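Local coordinates for major pepsin inhibitor 3 (PDB 1F32), which inhibits the aspartic protease pepsin and is a secreted, disulfide-bonded protein of the roundworm Ascaris suum, at residues F11-K16 and P64-Q69; N18-F21 and W27-L30; N84-F87 and Y92-D95; K72-V77 and T106-I111; E46-V51 and P57-P62. All coordinates share one frame; numbering follows the deposited sequence.

Contact 1: F11-K16 and P64-Q69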
# COMPACT_ATOMS: atom_id res chain seq x y z
N PHE A 11 -2.25 -6.35 -4.19
CA PHE A 11 -0.83 -6.21 -3.88
C PHE A 11 -0.41 -7.41 -3.05
O PHE A 11 -1.26 -8.19 -2.62
CB PHE A 11 -0.60 -4.92 -3.07
CG PHE A 11 -0.96 -3.67 -3.81
CD1 PHE A 11 -0.22 -3.28 -4.93
CD2 PHE A 11 -2.05 -2.91 -3.43
CE1 PHE A 11 -0.58 -2.14 -5.65
CE2 PHE A 11 -2.41 -1.77 -4.14
CZ PHE A 11 -1.67 -1.39 -5.25
N ILE A 12 0.88 -7.60 -2.85
CA ILE A 12 1.31 -8.72 -2.04
C ILE A 12 0.93 -8.43 -0.60
O ILE A 12 1.19 -7.34 -0.10
CB ILE A 12 2.84 -8.95 -2.15
CG1 ILE A 12 3.19 -9.40 -3.57
CG2 ILE A 12 3.28 -10.02 -1.16
CD1 ILE A 12 4.68 -9.40 -3.86
N CYS A 13 0.32 -9.40 0.07
CA CYS A 13 -0.09 -9.23 1.44
C CYS A 13 0.47 -10.36 2.29
O CYS A 13 0.45 -11.50 1.85
CB CYS A 13 -1.62 -9.24 1.53
SG CYS A 13 -2.27 -8.99 3.21
N THR A 14 0.99 -10.04 3.46
CA THR A 14 1.48 -11.08 4.38
C THR A 14 1.43 -10.55 5.80
O THR A 14 1.03 -9.40 6.02
CB THR A 14 2.91 -11.54 4.04
OG1 THR A 14 3.20 -12.73 4.80
CG2 THR A 14 3.91 -10.45 4.36
N VAL A 15 1.80 -11.37 6.77
CA VAL A 15 1.77 -10.95 8.17
C VAL A 15 3.05 -11.36 8.90
O VAL A 15 3.54 -12.47 8.71
CB VAL A 15 0.59 -11.60 8.93
CG1 VAL A 15 0.52 -11.05 10.36
CG2 VAL A 15 -0.73 -11.33 8.18
N LYS A 16 3.58 -10.46 9.72
CA LYS A 16 4.77 -10.75 10.53
C LYS A 16 4.57 -10.12 11.90
O LYS A 16 4.37 -8.91 12.01
CB LYS A 16 6.03 -10.16 9.90
CG LYS A 16 7.30 -10.48 10.69
CD LYS A 16 8.55 -9.96 10.01
CE LYS A 16 9.82 -10.42 10.72
NZ LYS A 16 11.06 -9.87 10.09
N PRO A 64 -9.83 -10.62 4.60
CA PRO A 64 -10.24 -9.22 4.41
C PRO A 64 -9.32 -8.17 5.02
O PRO A 64 -9.37 -7.01 4.63
CB PRO A 64 -11.66 -9.18 4.98
CG PRO A 64 -11.88 -10.51 5.64
CD PRO A 64 -10.96 -11.48 5.01
N PHE A 65 -8.46 -8.58 5.96
CA PHE A 65 -7.58 -7.60 6.59
C PHE A 65 -6.43 -7.16 5.71
O PHE A 65 -5.62 -6.32 6.10
CB PHE A 65 -7.08 -8.09 7.96
CG PHE A 65 -6.45 -9.46 7.96
CD1 PHE A 65 -5.28 -9.72 7.25
CD2 PHE A 65 -7.00 -10.48 8.75
CE1 PHE A 65 -4.65 -10.99 7.34
CE2 PHE A 65 -6.39 -11.72 8.85
CZ PHE A 65 -5.21 -11.99 8.15
N CYS A 66 -6.34 -7.75 4.52
CA CYS A 66 -5.34 -7.33 3.54
C CYS A 66 -5.86 -6.07 2.86
O CYS A 66 -5.18 -5.48 2.01
CB CYS A 66 -5.11 -8.42 2.50
SG CYS A 66 -4.14 -9.78 3.18
N GLY A 67 -7.08 -5.68 3.22
CA GLY A 67 -7.67 -4.48 2.64
C GLY A 67 -8.33 -4.68 1.29
O GLY A 67 -8.27 -5.75 0.70
N PRO A 68 -8.99 -3.64 0.76
CA PRO A 68 -9.67 -3.73 -0.54
C PRO A 68 -8.69 -4.23 -1.60
O PRO A 68 -7.62 -3.66 -1.79
CB PRO A 68 -10.12 -2.29 -0.78
CG PRO A 68 -10.39 -1.78 0.61
CD PRO A 68 -9.17 -2.30 1.36
N GLN A 69 -9.06 -5.30 -2.31
CA GLN A 69 -8.16 -5.85 -3.31
C GLN A 69 -7.97 -4.98 -4.56
O GLN A 69 -7.12 -5.28 -5.40
CB GLN A 69 -8.61 -7.26 -3.70
CG GLN A 69 -8.53 -8.25 -2.53
CD GLN A 69 -7.12 -8.40 -1.96
OE1 GLN A 69 -6.25 -9.01 -2.58
NE2 GLN A 69 -6.89 -7.84 -0.78
O HOH W 1 -3.08 -10.13 -1.93
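A disulfide from C13 to C66 and a side-chain touch between V15 and F65 fasten strand 13-16 to the loop that follows helix 57-60. Along 11-16 the join begins at the backbone of F11, whose O accepts a 2.7 Å hydrogen bond from a water. The same water donates a longer, weak bond to OE1 of Q69. The other arm of that carboxamide is anchored inside its own loop: NE2 of Q69 donates to G67 O at 2.9 Å, with the acceptor only 14° out of the amide plane, which favours this rotation of the amide. At C13 the link becomes covalent. Its SG lies opposite the backbone N (chi1 -178°), reaching straight across to C66, whose SG sits beside its own N. The sulfurs are 2.0 Å apart and the C-S-S-C torsion is -84°, close to the relaxed right angle and left-handed in sign; CB of C13 and CB of C66 stand 3.7 Å apart. The bridge is buried, with F41 of helix 35-52 touching both cysteines. Two residues further on, CG2 of V15 approaches CE1 of F65 obliquely at 4.0 Å, the two side chains crossing at about a right angle. That ring also rests on V20, L30 and V37. No direct hydrogen bond spans the two segments, and their CA atoms come no closer than 6.0 Å, at C13 and C66. The chemistry therefore implies an attachment that depends on one buried covalent bond, assisted by an apolar touch on one flank, with a weak water-mediated link on the other.

Contact 2: N18-F21 and W27-L30; sequences NQVF and WTML
N18 and L30 mark one end of an antiparallel pairing in which strand 19-22 meets strand 25-29 as a beta hairpin. Backbone hydrogen bonds set the register. L30 N donates to N18 O at 2.8 Å and 170°, in the carbonyl plane, and V20 N donates to T28 O, also at 2.8 Å, almost in line with the carbonyl bond. The third, W27 N to V20 O, spans 3.0 Å but bends to 128° and is weak. V20 thus bonds to T28 through its N and to W27 through its O, and the backbone of W27 leaves the extended conformation. N18 O also receives a CA-H...O contact from M29 CA at 3.3 Å, while Q19 and M29 form a non-hydrogen-bonded pair. Among polar side chains, a turn about the CB-CG bond of Q19 (chi2 69°) brings the amide back toward the backbone, and NE2 makes a straight but weak 3.3 Å bond to V20 O. Q19 CG lies over one face of the F21 ring, 3.4 Å above the plane and toward its rim. Apolar packing gathers on the face of V20: its CG2 meets L30 CD2 at 3.6 Å, the side chains crossing roughly at right angles, and T28 CG2 at 3.7 Å. W27 leads its indole away from strand 19-22 to a cation-pi contact with K85. The chemistry implies a grip that is firmest at L30, where one short, nearly straight bond closes the pairing, and progressively more bent toward W27, where V20 O relies on two poor donors.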
# COMPACT_ATOMS: atom_id res chain seq x y z
N ASN A 18 2.04 -10.24 13.87
CA ASN A 18 0.71 -9.62 13.91
C ASN A 18 0.55 -8.44 12.97
O ASN A 18 -0.56 -7.93 12.80
CB ASN A 18 0.36 -9.12 15.32
CG ASN A 18 0.18 -10.24 16.32
OD1 ASN A 18 -0.06 -10.00 17.51
ND2 ASN A 18 0.28 -11.46 15.84
N GLN A 19 1.65 -7.99 12.38
CA GLN A 19 1.59 -6.85 11.47
C GLN A 19 1.24 -7.26 10.05
O GLN A 19 1.99 -8.03 9.43
CB GLN A 19 2.93 -6.11 11.45
CG GLN A 19 2.94 -4.87 10.59
CD GLN A 19 2.08 -3.77 11.15
OE1 GLN A 19 2.32 -3.29 12.26
NE2 GLN A 19 1.07 -3.35 10.40
N VAL A 20 0.12 -6.76 9.54
CA VAL A 20 -0.25 -7.03 8.17
C VAL A 20 0.50 -6.05 7.28
O VAL A 20 0.48 -4.85 7.50
CB VAL A 20 -1.77 -6.84 7.92
CG1 VAL A 20 -2.11 -7.24 6.48
CG2 VAL A 20 -2.60 -7.68 8.92
N PHE A 21 1.17 -6.59 6.27
CA PHE A 21 1.90 -5.77 5.31
C PHE A 21 1.26 -5.90 3.94
O PHE A 21 0.98 -7.00 3.48
CB PHE A 21 3.36 -6.23 5.22
CG PHE A 21 4.20 -5.80 6.37
CD1 PHE A 21 4.74 -4.52 6.41
CD2 PHE A 21 4.46 -6.67 7.42
CE1 PHE A 21 5.54 -4.11 7.48
CE2 PHE A 21 5.25 -6.28 8.49
CZ PHE A 21 5.79 -5.00 8.52
N TRP A 27 -0.07 -1.99 6.93
CA TRP A 27 -1.48 -1.68 6.76
C TRP A 27 -2.31 -1.67 8.04
O TRP A 27 -2.98 -0.68 8.35
CB TRP A 27 -2.07 -2.68 5.75
CG TRP A 27 -3.44 -2.38 5.34
CD1 TRP A 27 -4.56 -3.10 5.63
CD2 TRP A 27 -3.86 -1.24 4.60
NE1 TRP A 27 -5.67 -2.48 5.10
CE2 TRP A 27 -5.26 -1.33 4.46
CE3 TRP A 27 -3.19 -0.15 4.03
CZ2 TRP A 27 -6.01 -0.36 3.78
CZ3 TRP A 27 -3.93 0.81 3.35
CH2 TRP A 27 -5.33 0.69 3.23
N THR A 28 -2.30 -2.78 8.77
CA THR A 28 -3.06 -2.89 10.00
C THR A 28 -2.44 -3.99 10.85
O THR A 28 -1.63 -4.79 10.35
CB THR A 28 -4.55 -3.22 9.72
OG1 THR A 28 -5.32 -3.01 10.91
CG2 THR A 28 -4.70 -4.67 9.31
N MET A 29 -2.80 -4.03 12.13
CA MET A 29 -2.25 -5.05 13.00
C MET A 29 -3.38 -5.90 13.56
O MET A 29 -4.43 -5.38 13.95
CB MET A 29 -1.45 -4.39 14.13
CG MET A 29 -0.43 -5.29 14.77
SD MET A 29 0.50 -4.43 16.07
CE MET A 29 0.01 -5.28 17.37
N LEU A 30 -3.17 -7.20 13.58
CA LEU A 30 -4.16 -8.16 14.06
C LEU A 30 -4.20 -8.30 15.58
O LEU A 30 -3.17 -8.21 16.25
CB LEU A 30 -3.88 -9.53 13.44
CG LEU A 30 -3.78 -9.51 11.91
CD1 LEU A 30 -3.61 -10.93 11.42
CD2 LEU A 30 -5.02 -8.86 11.30

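Contact 3: N84-F87 and Y92-D95; sequences NKLF and YVRD
The beta hairpin of strands 85-88 and 91-95, at the edge of the five-stranded antiparallel sheet, sets K85 across from D95 and F87 across from Y92. Both are non-hydrogen-bonded pairs. Between them L86 carries the backbone bonds: its N donates to R94 O at 2.8 Å, and its O accepts from V93 N at 2.8 Å. L86 therefore faces two residues, V93 and R94, and the extra residue makes a classic beta bulge. The evidence lies in V93, whose phi of -109° and psi of -55° are near-helical within a strand. By this bulge V93 is turned so that it and L86 lie side by side pointing the same way, with CD2 of L86 3.9 Å from CB of V93. CD2 of L86 also meets NE of R94 obliquely; the charged end of R94 goes on to a salt bridge with D100 on helix 98-116. The other face of the hairpin is organised around Y92. K85 CB comes to the edge of its ring, near the plane, 4.0 Å from CE1 of Y92, while R94 N stands 3.7 Å above the centre of one ring face. OH of Y92 donates at 2.8 Å to OD1 of D95, reaching it from above the carboxylate, 71° out of its plane. The same OD1 of D95 lies 3.7 Å from CG of K85, whose extended chain runs alongside. CE2 of F87 completes this face at 4.0 Å from CB of Y92, its ring also packing on L25, P26 and W27.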
# COMPACT_ATOMS: atom_id res chain seq x y z
N ASN A 84 -6.54 4.79 1.31
CA ASN A 84 -6.69 6.16 1.71
C ASN A 84 -5.86 6.38 2.96
O ASN A 84 -6.28 7.05 3.88
CB ASN A 84 -8.17 6.50 1.93
CG ASN A 84 -8.99 6.35 0.65
OD1 ASN A 84 -8.60 6.85 -0.41
ND2 ASN A 84 -10.13 5.67 0.75
N LYS A 85 -4.66 5.80 2.96
CA LYS A 85 -3.74 5.92 4.09
C LYS A 85 -2.38 6.44 3.63
O LYS A 85 -1.89 6.06 2.58
CB LYS A 85 -3.59 4.56 4.79
CG LYS A 85 -4.90 4.01 5.39
CD LYS A 85 -4.66 2.69 6.14
CE LYS A 85 -5.95 2.02 6.62
NZ LYS A 85 -5.67 0.79 7.49
N LEU A 86 -1.78 7.30 4.45
CA LEU A 86 -0.48 7.91 4.15
C LEU A 86 0.66 7.26 4.92
O LEU A 86 0.53 6.99 6.12
CB LEU A 86 -0.52 9.41 4.50
CG LEU A 86 0.82 10.15 4.55
CD1 LEU A 86 1.42 10.18 3.16
CD2 LEU A 86 0.64 11.58 5.08
N PHE A 87 1.77 7.00 4.22
CA PHE A 87 2.96 6.39 4.81
C PHE A 87 4.21 7.18 4.46
O PHE A 87 4.44 7.51 3.29
CB PHE A 87 3.15 4.96 4.29
CG PHE A 87 1.99 4.05 4.56
CD1 PHE A 87 0.85 4.08 3.74
CD2 PHE A 87 2.01 3.18 5.64
CE1 PHE A 87 -0.25 3.26 4.03
CE2 PHE A 87 0.92 2.36 5.94
CZ PHE A 87 -0.21 2.40 5.14
N TYR A 92 2.91 4.28 8.94
CA TYR A 92 1.60 4.92 8.84
C TYR A 92 1.62 6.28 9.51
O TYR A 92 2.12 6.41 10.63
CB TYR A 92 0.53 4.06 9.51
CG TYR A 92 -0.83 4.72 9.62
CD1 TYR A 92 -1.67 4.84 8.51
CD2 TYR A 92 -1.29 5.18 10.86
CE1 TYR A 92 -2.95 5.40 8.64
CE2 TYR A 92 -2.56 5.74 11.00
CZ TYR A 92 -3.38 5.84 9.89
OH TYR A 92 -4.64 6.37 10.04
N VAL A 93 1.08 7.29 8.83
CA VAL A 93 1.01 8.64 9.39
C VAL A 93 -0.44 8.97 9.72
O VAL A 93 -0.75 9.32 10.86
CB VAL A 93 1.53 9.72 8.40
CG1 VAL A 93 1.40 11.12 9.04
CG2 VAL A 93 2.99 9.44 8.04
N ARG A 94 -1.33 8.85 8.73
CA ARG A 94 -2.75 9.15 8.96
C ARG A 94 -3.62 8.73 7.79
O ARG A 94 -3.12 8.28 6.76
CB ARG A 94 -2.93 10.66 9.18
CG ARG A 94 -2.49 11.50 7.97
CD ARG A 94 -2.51 12.98 8.30
NE ARG A 94 -1.67 13.75 7.38
CZ ARG A 94 -2.15 14.55 6.43
NH1 ARG A 94 -3.45 14.68 6.29
NH2 ARG A 94 -1.32 15.21 5.64
N ASP A 95 -4.93 8.88 7.96
CA ASP A 95 -5.87 8.59 6.89
C ASP A 95 -5.86 9.88 6.06
O ASP A 95 -5.73 10.97 6.63
CB ASP A 95 -7.28 8.35 7.44
CG ASP A 95 -7.43 7.01 8.15
OD1 ASP A 95 -6.55 6.13 8.00
OD2 ASP A 95 -8.45 6.81 8.84

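Contact 4: K72-V77 and T106-I111; sequences KMFNFV and TFREKI
F76 and F107 carry the aromatic part of this contact as a T-shaped pair, the edge of F76 directed at the face of F107. Their centroids are 4.9 Å apart and their planes make 83°. CD1 of F76 sits above the centre of the F107 ring, and the shortest approach is 3.5 Å between CE1 of F76 and CD1 of F107. F107 reaches out because its CG lies opposite the backbone N (chi1 -178°), directing the ring off the helix toward the sheet. Both phenylalanines are buried; F4 meets the F107 ring and P143 lies against F76. These two phenylalanines join helix 98-116 to strand 72-76 of the five-stranded antiparallel sheet. F74 and F76 are two apart on the strand, F107 and R108 neighbours on the helix, and the backbones stay well separated: the CA atoms of F76 and F107 are 9.3 Å apart, those of F74 and R108 9.6 Å. Side chains alone close the gap, with no hydrogen bond across. The second kind of interaction sets a charged group against a ring. F74 offers CE1 over the centre of the R108 guanidinium, 3.6 Å above its plane, while ring and guanidinium planes are inclined by 47°, so the groups do not stack flat. CE1 of F74 is 3.7 Å from NE of R108, and CZ of F74 lies equally close, 3.7 Å, to NH1 of R108. A bend at chi3 of R108 turns the guanidinium so that one of its faces meets CE1 of F74, and a hydrogen bond from NH1 to OE1 of Q105 restrains it. M6 of strand 5-8 touches both F74 and R108.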
# COMPACT_ATOMS: atom_id res chain seq x y z
N LYS A 72 -5.96 1.73 -4.68
CA LYS A 72 -4.90 2.35 -5.45
C LYS A 72 -3.71 2.77 -4.59
O LYS A 72 -3.84 3.05 -3.40
CB LYS A 72 -5.44 3.58 -6.18
CG LYS A 72 -6.58 3.30 -7.15
CD LYS A 72 -6.87 4.53 -8.00
CE LYS A 72 -8.11 4.34 -8.88
NZ LYS A 72 -9.36 4.26 -8.07
N MET A 73 -2.54 2.80 -5.21
CA MET A 73 -1.34 3.21 -4.51
C MET A 73 -0.69 4.29 -5.36
O MET A 73 -0.71 4.22 -6.59
CB MET A 73 -0.40 2.01 -4.35
CG MET A 73 0.93 2.33 -3.68
SD MET A 73 1.76 0.78 -3.33
CE MET A 73 3.09 1.33 -2.32
N PHE A 74 -0.14 5.29 -4.69
CA PHE A 74 0.55 6.39 -5.35
C PHE A 74 1.88 6.56 -4.61
O PHE A 74 1.91 6.68 -3.39
CB PHE A 74 -0.26 7.69 -5.24
CG PHE A 74 -1.61 7.64 -5.94
CD1 PHE A 74 -1.69 7.63 -7.33
CD2 PHE A 74 -2.78 7.65 -5.20
CE1 PHE A 74 -2.94 7.63 -7.98
CE2 PHE A 74 -4.03 7.66 -5.83
CZ PHE A 74 -4.11 7.64 -7.23
N ASN A 75 2.97 6.56 -5.36
CA ASN A 75 4.29 6.69 -4.78
C ASN A 75 4.96 7.98 -5.21
O ASN A 75 5.18 8.20 -6.40
CB ASN A 75 5.12 5.48 -5.18
CG ASN A 75 4.45 4.19 -4.80
OD1 ASN A 75 4.23 3.92 -3.62
ND2 ASN A 75 4.09 3.39 -5.80
N PHE A 76 5.29 8.83 -4.24
CA PHE A 76 5.93 10.12 -4.49
C PHE A 76 7.33 10.10 -3.90
O PHE A 76 7.71 9.13 -3.25
CB PHE A 76 5.15 11.24 -3.81
CG PHE A 76 3.68 11.24 -4.13
CD1 PHE A 76 3.21 11.78 -5.32
CD2 PHE A 76 2.78 10.68 -3.24
CE1 PHE A 76 1.84 11.75 -5.62
CE2 PHE A 76 1.42 10.64 -3.53
CZ PHE A 76 0.95 11.18 -4.72
N VAL A 77 8.07 11.17 -4.13
CA VAL A 77 9.41 11.29 -3.56
C VAL A 77 9.20 11.66 -2.10
O VAL A 77 8.73 12.76 -1.79
CB VAL A 77 10.23 12.40 -4.24
CG1 VAL A 77 11.54 12.62 -3.48
CG2 VAL A 77 10.52 12.02 -5.68
N THR A 106 -3.64 17.38 -7.73
CA THR A 106 -2.85 18.51 -8.23
C THR A 106 -1.52 17.96 -8.70
O THR A 106 -1.01 18.35 -9.73
CB THR A 106 -2.58 19.57 -7.14
OG1 THR A 106 -3.81 20.23 -6.81
CG2 THR A 106 -1.56 20.62 -7.64
N PHE A 107 -0.95 17.03 -7.94
CA PHE A 107 0.33 16.46 -8.33
C PHE A 107 0.20 15.66 -9.62
O PHE A 107 1.02 15.80 -10.51
CB PHE A 107 0.91 15.57 -7.22
CG PHE A 107 2.26 15.00 -7.56
CD1 PHE A 107 2.39 13.84 -8.33
CD2 PHE A 107 3.42 15.65 -7.13
CE1 PHE A 107 3.64 13.33 -8.67
CE2 PHE A 107 4.69 15.15 -7.47
CZ PHE A 107 4.80 13.99 -8.24
N ARG A 108 -0.83 14.84 -9.73
CA ARG A 108 -1.01 14.04 -10.95
C ARG A 108 -1.18 14.96 -12.15
O ARG A 108 -0.65 14.70 -13.24
CB ARG A 108 -2.23 13.13 -10.81
CG ARG A 108 -2.09 12.11 -9.69
CD ARG A 108 -3.37 11.33 -9.46
NE ARG A 108 -3.59 10.29 -10.46
CZ ARG A 108 -4.72 9.59 -10.57
NH1 ARG A 108 -5.73 9.84 -9.74
NH2 ARG A 108 -4.84 8.65 -11.48
N GLU A 109 -1.93 16.04 -11.96
CA GLU A 109 -2.15 17.00 -13.02
C GLU A 109 -0.85 17.71 -13.38
O GLU A 109 -0.62 18.02 -14.54
CB GLU A 109 -3.23 17.99 -12.59
CG GLU A 109 -4.59 17.31 -12.40
CD GLU A 109 -5.59 18.18 -11.65
OE1 GLU A 109 -5.19 19.27 -11.19
OE2 GLU A 109 -6.77 17.77 -11.51
N LYS A 110 0.01 17.96 -12.38
CA LYS A 110 1.29 18.63 -12.66
C LYS A 110 2.26 17.67 -13.33
O LYS A 110 3.05 18.07 -14.19
CB LYS A 110 1.91 19.20 -11.38
CG LYS A 110 1.27 20.50 -10.95
CD LYS A 110 2.05 21.19 -9.88
CE LYS A 110 1.46 22.56 -9.60
NZ LYS A 110 2.20 23.28 -8.53
N ILE A 111 2.21 16.41 -12.94
CA ILE A 111 3.07 15.41 -13.56
C ILE A 111 2.65 15.32 -15.02
O ILE A 111 3.49 15.23 -15.92
CB ILE A 111 2.91 14.03 -12.87
CG1 ILE A 111 3.93 13.92 -11.74
CG2 ILE A 111 3.08 12.90 -13.88
CD1 ILE A 111 5.38 13.92 -12.19

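Contact 5: E46-V51 and P57-P62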
# COMPACT_ATOMS: atom_id res chain seq x y z
N GLU A 46 3.83 -18.02 2.44
CA GLU A 46 5.20 -18.51 2.30
C GLU A 46 5.20 -19.80 1.49
O GLU A 46 6.05 -20.00 0.62
CB GLU A 46 5.83 -18.76 3.67
CG GLU A 46 7.37 -18.57 3.74
CD GLU A 46 8.18 -19.88 3.88
OE1 GLU A 46 8.49 -20.52 2.85
OE2 GLU A 46 8.52 -20.26 5.03
N ASP A 47 4.24 -20.68 1.76
CA ASP A 47 4.15 -21.94 1.05
C ASP A 47 3.85 -21.68 -0.42
O ASP A 47 4.53 -22.21 -1.31
CB ASP A 47 3.05 -22.82 1.63
CG ASP A 47 2.94 -24.16 0.92
OD1 ASP A 47 3.82 -25.01 1.13
OD2 ASP A 47 2.00 -24.35 0.13
N CYS A 48 2.84 -20.85 -0.68
CA CYS A 48 2.45 -20.53 -2.04
C CYS A 48 3.59 -19.92 -2.83
O CYS A 48 3.90 -20.35 -3.94
CB CYS A 48 1.27 -19.55 -2.05
SG CYS A 48 -0.29 -20.31 -1.52
N THR A 49 4.22 -18.91 -2.25
CA THR A 49 5.29 -18.20 -2.92
C THR A 49 6.60 -18.96 -3.05
O THR A 49 7.10 -19.15 -4.16
CB THR A 49 5.58 -16.85 -2.23
OG1 THR A 49 4.37 -16.10 -2.13
CG2 THR A 49 6.60 -16.05 -3.05
N ASN A 50 7.15 -19.41 -1.92
CA ASN A 50 8.45 -20.09 -1.92
C ASN A 50 8.49 -21.56 -2.32
O ASN A 50 9.52 -22.05 -2.79
CB ASN A 50 9.12 -19.94 -0.56
CG ASN A 50 9.24 -18.50 -0.10
OD1 ASN A 50 9.55 -17.61 -0.89
ND2 ASN A 50 9.02 -18.27 1.19
N VAL A 51 7.39 -22.28 -2.11
CA VAL A 51 7.36 -23.70 -2.43
C VAL A 51 6.58 -24.00 -3.71
O VAL A 51 7.09 -24.67 -4.61
CB VAL A 51 6.79 -24.53 -1.24
CG1 VAL A 51 6.84 -26.03 -1.56
CG2 VAL A 51 7.60 -24.24 0.02
N PRO A 57 -4.37 -15.52 -5.96
CA PRO A 57 -5.18 -15.48 -4.75
C PRO A 57 -5.84 -16.83 -4.45
O PRO A 57 -6.22 -17.10 -3.31
CB PRO A 57 -6.19 -14.36 -5.02
CG PRO A 57 -6.26 -14.31 -6.53
CD PRO A 57 -4.82 -14.50 -6.93
N THR A 58 -5.97 -17.70 -5.46
CA THR A 58 -6.58 -18.99 -5.20
C THR A 58 -5.66 -19.83 -4.32
O THR A 58 -6.10 -20.77 -3.66
CB THR A 58 -6.91 -19.76 -6.51
OG1 THR A 58 -5.70 -20.04 -7.23
CG2 THR A 58 -7.83 -18.93 -7.38
N CYS A 59 -4.37 -19.47 -4.30
CA CYS A 59 -3.41 -20.17 -3.44
C CYS A 59 -3.26 -19.42 -2.12
O CYS A 59 -3.34 -20.02 -1.05
CB CYS A 59 -2.02 -20.26 -4.09
SG CYS A 59 -0.88 -21.35 -3.17
N THR A 60 -3.02 -18.11 -2.19
CA THR A 60 -2.81 -17.33 -0.98
C THR A 60 -4.08 -17.09 -0.15
O THR A 60 -4.00 -17.03 1.08
CB THR A 60 -2.14 -15.95 -1.28
OG1 THR A 60 -2.98 -15.18 -2.15
CG2 THR A 60 -0.78 -16.15 -1.95
N LYS A 61 -5.23 -16.97 -0.81
CA LYS A 61 -6.49 -16.72 -0.11
C LYS A 61 -6.38 -15.58 0.90
O LYS A 61 -6.54 -15.78 2.11
CB LYS A 61 -6.95 -18.00 0.59
CG LYS A 61 -7.28 -19.13 -0.37
CD LYS A 61 -7.56 -20.42 0.37
CE LYS A 61 -7.76 -21.57 -0.60
NZ LYS A 61 -7.84 -22.85 0.14
N PRO A 62 -6.11 -14.35 0.42
CA PRO A 62 -5.98 -13.18 1.30
C PRO A 62 -7.23 -12.85 2.10
O PRO A 62 -8.31 -12.69 1.54
CB PRO A 62 -5.61 -12.05 0.33
CG PRO A 62 -6.14 -12.54 -1.01
CD PRO A 62 -5.80 -14.00 -0.98
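C48 and C59 hold this contact together through a disulfide, with their sulfurs 2.0 Å apart and a C-S-S-C torsion of -95°, near the relaxed right angle. SG of C59 lies opposite its backbone N (chi1 -171°), extending toward the long helix, whereas SG of C48 stays beside its own N. T60 adds a van der Waals touch beside the bridge: its CG2 packs 4.0 Å from CB of C48, and its backbone N lies 3.6 Å from SG of C48. C48 is buried here, C59 partly exposed. The rest of the interface is loose, for beyond C48, C59 and T60 no residue of one segment comes within contact of the other, and E46 and N50 lie on the exposed side of their helix, directed elsewhere. There they bond to each other, ND2 of N50 giving 2.8 Å to OE1 of E46 from 38° out of the carboxylate plane. K61, also exposed, whose N bonds to P57 O at 2.7 Å, leaves the short helix with positive phi. The bridge thus joins the C-terminal part of helix 35-52 to the short helix 57-60 across the turn between them, while R44, one turn earlier on the long helix, bonds to the carbonyls of T60 and K61.

In the fold
Contacts 2 and 5 lie within the chain loop that contact 1 closes. Contact 1 touches contact 2 directly, its centre about 8 Å away: T14 O lies 2.8 Å from F21 N, a probable hydrogen bond within their shared sheet. Contact 5, its centre about 12 Å from that of contact 1, meets it where P62 touches Q69. Contacts 3 and 4 both involve the five-stranded sheet, contact 4 through strand 72-76, with contact 3 nested inside the loop of contact 4, centres about 15 Å apart. W27 joins the sheets, its O 3.2 Å from K85 NZ, a probable hydrogen bond, and its ring packing on F87; F11, in the loop before strand 13-16, touches M73. Contacts 4 and 5 are the remotest pair, centres about 31 Å apart.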